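Local atomic coordinates of DNA polymerase epsilon subunit 3 (Drosophila melanogaster, PDB entry 2BYK), a protein that binds DNA as a histone-fold heterodimer with Chrac-16, promotes nucleosome sliding, and serves as an accessory subunit of the DNA polymerase epsilon complex. Residues A27-S30 with K31-A35; R17-K20 with E21-E25; K67-L70 with Q71-E75. All blocks are in the same frame, centred on the assembly; numbering follows the deposited sequence.

Contact 1 (A27-S30 with K31-A35); sequences ASVS and KEARA. With SO4 (sulfate ion), chain F.
Arg34 lies across Val29, the two side chains crossing obliquely where the chain turns from strand 28-29 into helix 31-58. Arg34 CB stays close to Ser30 O. Arg34 CG comes next, 3.3 Å from Val29 CG1. CD passes over Val29 CB and brings the chain to its bend at chi3 (-72°). Beyond that bend the guanidinium lays one face over Val29 O, near the rim of the group; Arg34 NE comes within 3.4 Å of Val29 O, but the angle is too poor for a hydrogen bond. Val29 CG1 also meets Ala33 CB at 3.2 Å, a tight fit, with chi1 of -160° turning this methyl toward the helix. With an alanine in place of Arg34 the backbone bond would stay, but Val29 CB would probably lose the cover of CG and CD, and Val29 O the group lying over it. That backbone bond, Arg34 N to Ser30 O, is 3.1 Å long and almost straight (176°). Ser30 OG accepts from Ala33 N at 3.2 Å and donates to sulfate O2 at 3.1 Å, so the hydroxyl is used both ways. The sulfate, probably from the crystallisation liquor, is also held by the other protein's chain. Ser28 and Val29 pair in parallel with a strand of that chain, and Ser30 is the N-cap of the long central helix of a histone fold.

Contact 2 (R17-K20 with E21-E25); sequences RLIK and EALPE
Glu21 and Arg17 meet one turn apart near the C-terminal end of helix 14-22, the short first helix of the histone fold. Glu21 N donates to Arg17 O at 2.9 Å, approaching from above the carbonyl plane, 37° out of it. One residue on, the pattern thins: Ala22 N divides itself between two weak bonds, to Leu18 O at 3.1 Å and to Ile19 O at 3.4 Å. Ile19 O is better served, because it also takes a bond from Leu23 N at 3.2 Å. Leu23 is where the helical backbone ends, its psi of 160° carrying the chain off toward strand 28-29. Pro24 follows, and its ring nitrogen has no hydrogen to offer Lys20 O, the acceptor next in line for an i+4 bond. Lys20 O instead has Leu23 O 3.2 Å away, another acceptor that cannot satisfy it.

Among the side chains, Leu18 and Glu21 lie side by side and point the same way, with Leu18 CD1 nearest to Glu21 OE1. The Glu21 carboxylate stays 7.0 Å from the opposite charge, measured from Glu21 OE1 to Arg17 NE, so the two are not in contact; Glu21 OE2 has a long, weak ion pair with a basic side chain of the other protein's chain. Ile19 and Leu23 turn to the apolar side, where both pack on Val29, and an aromatic residue of the other protein's chain also lies against Leu23. Between this pair Ile19 CG2 meets Leu23 CD1 at 4.2 Å, while Leu23 CG, set beside its own backbone N by chi1 of -53°, sits closer in, 3.3 Å from Ile19 O.

Contact 3 (K67-L70 with Q71-E75); sequences KDIL and QTLTE
Gln71 follows Lys67 by one turn and lies beside Asp68 in helix 66-75, the helix that follows the long central one in this histone fold. Gln71 N donates to Lys67 O at 2.8 Å, although that oxygen is less surely placed. The glutamine side chain runs out extended beyond CG, crossing that of Asp68 until amide and carboxylate are almost coplanar, 13° apart. As modelled, Gln71 OE1 faces Asp68 OD2 at 3.6 Å, two acceptors with nothing to exchange; the aspartate's other oxygen, OD1, shares a weak hydrogen bond with His61 NE2.

Thr72 grips Asp68 O twice. Thr72 N donates to Asp68 O at 3.0 Å and Thr72 OG1 at 2.9 Å, the two reaching the carbonyl from opposite faces; chi1 of -66° sets OG1 beside its own backbone N and facing back down the helix. The buried hydroxyl thus has a main-chain acceptor as well as a weak bond with Ser52 of helix 31-58.

Leu73 N donates to Ile69 O at 3.0 Å. Its side chain leans on the same turn, CG near Ile69 CG2, and continues to Leu85 of helix 82-96 and to an apolar residue of the other protein's chain; Ile69 and Leu70 pack on that chain too.

Thr74 N makes only a weak bond to Leu70 O, and Thr74 CG2 presses against that same oxygen at 3.0 Å. Its hydroxyl, at chi1 74°, turns back to Gln71 O instead. Glu75 completes the turn: Glu75 N and Thr74 OG1 approach Gln71 O from the same face, each at 3.0 Å.

How the contacts relate
Contacts 2 and 1 come in that order along the chain and form one packed corner, their centres 11 Å apart. Val29 of contact 1 joins them: its CG2 lies 3.3 Å from Leu23 CD1 and equally close to Ile19 CG2. Alongside, Arg34 CG rests on Ile19 CD1, while Arg34 NH1 and Lys20 NZ stand 4.2 Å apart, like charges that would tend to repel. Contact 3 lies on the opposite side of the chain's centre, its centre about 30 Å from that of contact 1 and 26 Å from that of contact 2; helix 31-58 spans the distance. The sulfate is bound at contact 1, whereas all three contacts meet the other protein's chain.

Contact 1 (A27-S30 with K31-A35)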
loop_
_atom_site.group_PDB
_atom_site.type_symbol
_atom_site.label_atom_id
_atom_site.label_comp_id
_atom_site.label_asym_id
_atom_site.label_seq_id
_atom_site.Cartn_x
_atom_site.Cartn_y
_atom_site.Cartn_z
ATOM N N ALA B 27 -5.636 20.786 -5.125
ATOM C CA ALA B 27 -4.609 20.226 -6.009
ATOM C C ALA B 27 -5.202 19.338 -7.095
ATOM O O ALA B 27 -6.400 19.086 -7.098
ATOM C CB ALA B 27 -3.596 19.430 -5.189
ATOM N N SER B 28 -4.361 18.857 -8.010
ATOM C CA SER B 28 -4.810 17.986 -9.099
ATOM C C SER B 28 -3.781 16.920 -9.502
ATOM O O SER B 28 -2.586 17.076 -9.247
ATOM C CB SER B 28 -5.180 18.828 -10.322
ATOM O OG SER B 28 -4.101 19.642 -10.749
ATOM N N VAL B 29 -4.252 15.837 -10.120
ATOM C CA VAL B 29 -3.370 14.754 -10.570
ATOM C C VAL B 29 -3.665 14.454 -12.031
ATOM O O VAL B 29 -4.816 14.240 -12.402
ATOM C CB VAL B 29 -3.594 13.442 -9.781
ATOM C CG1 VAL B 29 -2.379 12.530 -9.930
ATOM C CG2 VAL B 29 -3.873 13.744 -8.330
ATOM N N SER B 30 -2.622 14.431 -12.854
ATOM C CA SER B 30 -2.782 14.155 -14.278
ATOM C C SER B 30 -3.229 12.720 -14.517
ATOM O O SER B 30 -2.972 11.825 -13.705
ATOM C CB SER B 30 -1.473 14.428 -15.034
ATOM O OG SER B 30 -0.417 13.598 -14.586
ATOM N N LYS B 31 -3.912 12.519 -15.637
ATOM C CA LYS B 31 -4.413 11.206 -16.015
ATOM C C LYS B 31 -3.254 10.224 -15.978
ATOM O O LYS B 31 -3.430 9.031 -15.763
ATOM C CB LYS B 31 -5.028 11.278 -17.419
ATOM C CG LYS B 31 -5.971 12.481 -17.583
ATOM C CD LYS B 31 -6.998 12.314 -18.711
ATOM C CE LYS B 31 -8.096 13.389 -18.614
ATOM N NZ LYS B 31 -9.263 13.135 -19.519
ATOM N N GLU B 32 -2.055 10.758 -16.157
ATOM C CA GLU B 32 -0.837 9.970 -16.169
ATOM C C GLU B 32 -0.380 9.543 -14.767
ATOM O O GLU B 32 -0.067 8.370 -14.532
ATOM C CB GLU B 32 0.256 10.790 -16.859
ATOM C CG GLU B 32 1.440 9.990 -17.353
ATOM C CD GLU B 32 1.001 8.822 -18.204
ATOM O OE1 GLU B 32 0.521 7.818 -17.632
ATOM O OE2 GLU B 32 1.115 8.915 -19.444
ATOM N N ALA B 33 -0.341 10.503 -13.844
ATOM C CA ALA B 33 0.091 10.255 -12.471
ATOM C C ALA B 33 -0.828 9.271 -11.770
ATOM O O ALA B 33 -0.366 8.358 -11.081
ATOM C CB ALA B 33 0.148 11.569 -11.689
ATOM N N ARG B 34 -2.131 9.455 -11.944
ATOM C CA ARG B 34 -3.092 8.562 -11.321
ATOM C C ARG B 34 -2.931 7.125 -11.813
ATOM O O ARG B 34 -3.168 6.175 -11.069
ATOM C CB ARG B 34 -4.502 9.086 -11.570
ATOM C CG ARG B 34 -4.698 10.451 -10.931
ATOM C CD ARG B 34 -6.137 10.943 -10.967
ATOM N NE ARG B 34 -6.562 11.344 -12.309
ATOM C CZ ARG B 34 -7.726 11.932 -12.585
ATOM N NH1 ARG B 34 -8.599 12.197 -11.609
ATOM N NH2 ARG B 34 -8.021 12.255 -13.842
ATOM N N ALA B 35 -2.499 6.974 -13.061
ATOM C CA ALA B 35 -2.290 5.655 -13.652
ATOM C C ALA B 35 -1.131 4.981 -12.954
ATOM O O ALA B 35 -1.215 3.809 -12.584
ATOM C CB ALA B 35 -1.992 5.788 -15.119
HETATM S S SO4 F . 2.140 14.268 -17.322
HETATM O O1 SO4 F . 0.693 14.391 -17.520
HETATM O O2 SO4 F . 2.355 13.598 -16.033
HETATM O O3 SO4 F . 2.749 13.453 -18.405
HETATM O O4 SO4 F . 2.726 15.625 -17.300
#

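Contact 2 (R17-K20 with E21-E25)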
loop_
_atom_site.group_PDB
_atom_site.type_symbol
_atom_site.label_atom_id
_atom_site.label_comp_id
_atom_site.label_asym_id
_atom_site.label_seq_id
_atom_site.Cartn_x
_atom_site.Cartn_y
_atom_site.Cartn_z
ATOM N N ARG B 17 -10.399 8.414 -5.571
ATOM C CA ARG B 17 -10.956 9.005 -4.358
ATOM C C ARG B 17 -9.878 9.009 -3.269
ATOM O O ARG B 17 -9.826 9.902 -2.419
ATOM C CB ARG B 17 -12.166 8.178 -3.910
ATOM C CG ARG B 17 -12.875 8.655 -2.643
ATOM C CD ARG B 17 -13.671 7.511 -2.008
ATOM N NE ARG B 17 -14.600 6.905 -2.964
ATOM C CZ ARG B 17 -15.055 5.655 -2.883
ATOM N NH1 ARG B 17 -14.663 4.871 -1.882
ATOM N NH2 ARG B 17 -15.900 5.187 -3.802
ATOM N N LEU B 18 -9.027 7.986 -3.303
ATOM C CA LEU B 18 -7.924 7.854 -2.363
ATOM C C LEU B 18 -6.914 8.969 -2.624
ATOM O O LEU B 18 -6.424 9.609 -1.692
ATOM C CB LEU B 18 -7.261 6.486 -2.531
ATOM C CG LEU B 18 -7.597 5.410 -1.497
ATOM C CD1 LEU B 18 -8.809 5.811 -0.674
ATOM C CD2 LEU B 18 -7.820 4.096 -2.213
ATOM N N ILE B 19 -6.612 9.201 -3.899
ATOM C CA ILE B 19 -5.680 10.251 -4.289
ATOM C C ILE B 19 -6.255 11.660 -4.028
ATOM O O ILE B 19 -5.527 12.559 -3.604
ATOM C CB ILE B 19 -5.282 10.105 -5.778
ATOM C CG1 ILE B 19 -4.595 8.759 -5.995
ATOM C CG2 ILE B 19 -4.345 11.221 -6.189
ATOM C CD1 ILE B 19 -4.178 8.522 -7.414
ATOM N N LYS B 20 -7.549 11.863 -4.272
ATOM C CA LYS B 20 -8.157 13.176 -4.021
ATOM C C LYS B 20 -8.208 13.456 -2.523
ATOM O O LYS B 20 -8.048 14.591 -2.083
ATOM C CB LYS B 20 -9.584 13.265 -4.603
ATOM C CG LYS B 20 -9.646 13.376 -6.142
ATOM C CD LYS B 20 -10.724 14.371 -6.619
ATOM C CE LYS B 20 -10.880 14.409 -8.156
ATOM N NZ LYS B 20 -11.491 13.172 -8.754
ATOM N N GLU B 21 -8.419 12.401 -1.748
ATOM C CA GLU B 21 -8.505 12.494 -0.300
ATOM C C GLU B 21 -7.161 12.791 0.372
ATOM O O GLU B 21 -7.122 13.388 1.448
ATOM C CB GLU B 21 -9.062 11.191 0.250
ATOM C CG GLU B 21 -9.401 11.248 1.718
ATOM C CD GLU B 21 -9.350 9.880 2.366
ATOM O OE1 GLU B 21 -9.942 8.932 1.790
ATOM O OE2 GLU B 21 -8.716 9.768 3.447
ATOM N N ALA B 22 -6.069 12.369 -0.268
ATOM C CA ALA B 22 -4.709 12.562 0.247
ATOM C C ALA B 22 -4.071 13.908 -0.118
ATOM O O ALA B 22 -3.250 14.431 0.630
ATOM C CB ALA B 22 -3.804 11.413 -0.236
ATOM N N LEU B 23 -4.441 14.461 -1.269
ATOM C CA LEU B 23 -3.889 15.734 -1.727
ATOM C C LEU B 23 -4.787 16.887 -1.299
ATOM O O LEU B 23 -5.956 16.680 -0.983
ATOM C CB LEU B 23 -3.771 15.754 -3.263
ATOM C CG LEU B 23 -3.056 14.658 -4.076
ATOM C CD1 LEU B 23 -2.925 15.126 -5.524
ATOM C CD2 LEU B 23 -1.675 14.366 -3.504
ATOM N N PRO B 24 -4.248 18.118 -1.271
ATOM C CA PRO B 24 -5.033 19.300 -0.886
ATOM C C PRO B 24 -6.281 19.332 -1.766
ATOM O O PRO B 24 -6.197 19.043 -2.960
ATOM C CB PRO B 24 -4.094 20.458 -1.206
ATOM C CG PRO B 24 -2.751 19.874 -0.949
ATOM C CD PRO B 24 -2.845 18.483 -1.533
ATOM N N GLU B 25 -7.428 19.680 -1.189
ATOM C CA GLU B 25 -8.684 19.714 -1.938
ATOM C C GLU B 25 -8.638 20.588 -3.192
ATOM O O GLU B 25 -9.533 20.519 -4.038
ATOM C CB GLU B 25 -9.819 20.187 -1.029
ATOM C CG GLU B 25 -9.587 21.560 -0.432
ATOM C CD GLU B 25 -10.766 22.051 0.380
ATOM O OE1 GLU B 25 -11.115 21.394 1.386
ATOM O OE2 GLU B 25 -11.344 23.094 0.009
#

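Contact 3 (K67-L70 with Q71-E75)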
loop_
_atom_site.group_PDB
_atom_site.type_symbol
_atom_site.label_atom_id
_atom_site.label_comp_id
_atom_site.label_asym_id
_atom_site.label_seq_id
_atom_site.Cartn_x
_atom_site.Cartn_y
_atom_site.Cartn_z
ATOM N N LYS B 67 -0.141 -10.536 11.974
ATOM C CA LYS B 67 1.102 -10.108 12.600
ATOM C C LYS B 67 2.264 -10.235 11.622
ATOM O O LYS B 67 3.205 -9.456 11.680
ATOM C CB LYS B 67 1.309 -10.932 13.876
ATOM C CG LYS B 67 0.089 -10.769 14.803
ATOM C CD LYS B 67 -0.154 -11.896 15.809
ATOM C CE LYS B 67 -1.465 -11.632 16.578
ATOM N NZ LYS B 67 -1.784 -12.657 17.615
ATOM N N ASP B 68 2.171 -11.200 10.708
ATOM C CA ASP B 68 3.188 -11.418 9.679
ATOM C C ASP B 68 3.171 -10.278 8.702
ATOM O O ASP B 68 4.212 -9.870 8.200
ATOM C CB ASP B 68 2.903 -12.681 8.897
ATOM C CG ASP B 68 3.171 -13.908 9.692
ATOM O OD1 ASP B 68 2.719 -14.999 9.275
ATOM O OD2 ASP B 68 3.847 -13.774 10.739
ATOM N N ILE B 69 1.970 -9.792 8.406
ATOM C CA ILE B 69 1.810 -8.675 7.487
ATOM C C ILE B 69 2.218 -7.412 8.226
ATOM O O ILE B 69 2.823 -6.513 7.648
ATOM C CB ILE B 69 0.345 -8.521 7.005
ATOM C CG1 ILE B 69 -0.087 -9.767 6.230
ATOM C CG2 ILE B 69 0.212 -7.291 6.113
ATOM C CD1 ILE B 69 -1.541 -9.753 5.813
ATOM N N LEU B 70 1.888 -7.345 9.511
ATOM C CA LEU B 70 2.244 -6.177 10.300
ATOM C C LEU B 70 3.759 -6.090 10.441
ATOM O O LEU B 70 4.322 -4.998 10.453
ATOM C CB LEU B 70 1.563 -6.226 11.678
ATOM C CG LEU B 70 0.056 -5.924 11.665
ATOM C CD1 LEU B 70 -0.501 -6.002 13.073
ATOM C CD2 LEU B 70 -0.195 -4.540 11.070
ATOM N N GLN B 71 4.416 -7.245 10.526
ATOM C CA GLN B 71 5.876 -7.297 10.650
ATOM C C GLN B 71 6.574 -7.018 9.319
ATOM O O GLN B 71 7.619 -6.379 9.289
ATOM C CB GLN B 71 6.324 -8.661 11.175
ATOM C CG GLN B 71 5.880 -8.954 12.593
ATOM C CD GLN B 71 6.259 -10.354 13.049
ATOM O OE1 GLN B 71 5.942 -11.348 12.381
ATOM N NE2 GLN B 71 6.928 -10.442 14.198
ATOM N N THR B 72 6.005 -7.508 8.223
ATOM C CA THR B 72 6.579 -7.278 6.904
ATOM C C THR B 72 6.489 -5.795 6.541
ATOM O O THR B 72 7.359 -5.263 5.859
ATOM C CB THR B 72 5.854 -8.112 5.839
ATOM O OG1 THR B 72 6.092 -9.499 6.090
ATOM C CG2 THR B 72 6.350 -7.765 4.454
ATOM N N LEU B 73 5.442 -5.123 7.003
ATOM C CA LEU B 73 5.287 -3.705 6.713
ATOM C C LEU B 73 6.335 -2.887 7.450
ATOM O O LEU B 73 6.925 -1.982 6.861
ATOM C CB LEU B 73 3.889 -3.206 7.098
ATOM C CG LEU B 73 2.709 -3.567 6.197
ATOM C CD1 LEU B 73 1.453 -2.965 6.770
ATOM C CD2 LEU B 73 2.934 -3.044 4.791
ATOM N N THR B 74 6.572 -3.189 8.728
ATOM C CA THR B 74 7.568 -2.432 9.495
ATOM C C THR B 74 8.935 -2.739 8.908
ATOM O O THR B 74 9.846 -1.917 8.933
ATOM C CB THR B 74 7.589 -2.814 11.009
ATOM O OG1 THR B 74 8.202 -4.096 11.181
ATOM C CG2 THR B 74 6.183 -2.869 11.572
ATOM N N GLU B 75 9.039 -3.938 8.357
ATOM C CA GLU B 75 10.252 -4.452 7.746
ATOM C C GLU B 75 10.538 -3.812 6.387
ATOM O O GLU B 75 11.692 -3.691 5.979
ATOM C CB GLU B 75 10.095 -5.966 7.617
ATOM C CG GLU B 75 11.204 -6.720 6.933
ATOM C CD GLU B 75 10.980 -8.225 7.034
ATOM O OE1 GLU B 75 11.196 -8.782 8.141
ATOM O OE2 GLU B 75 10.569 -8.845 6.019
#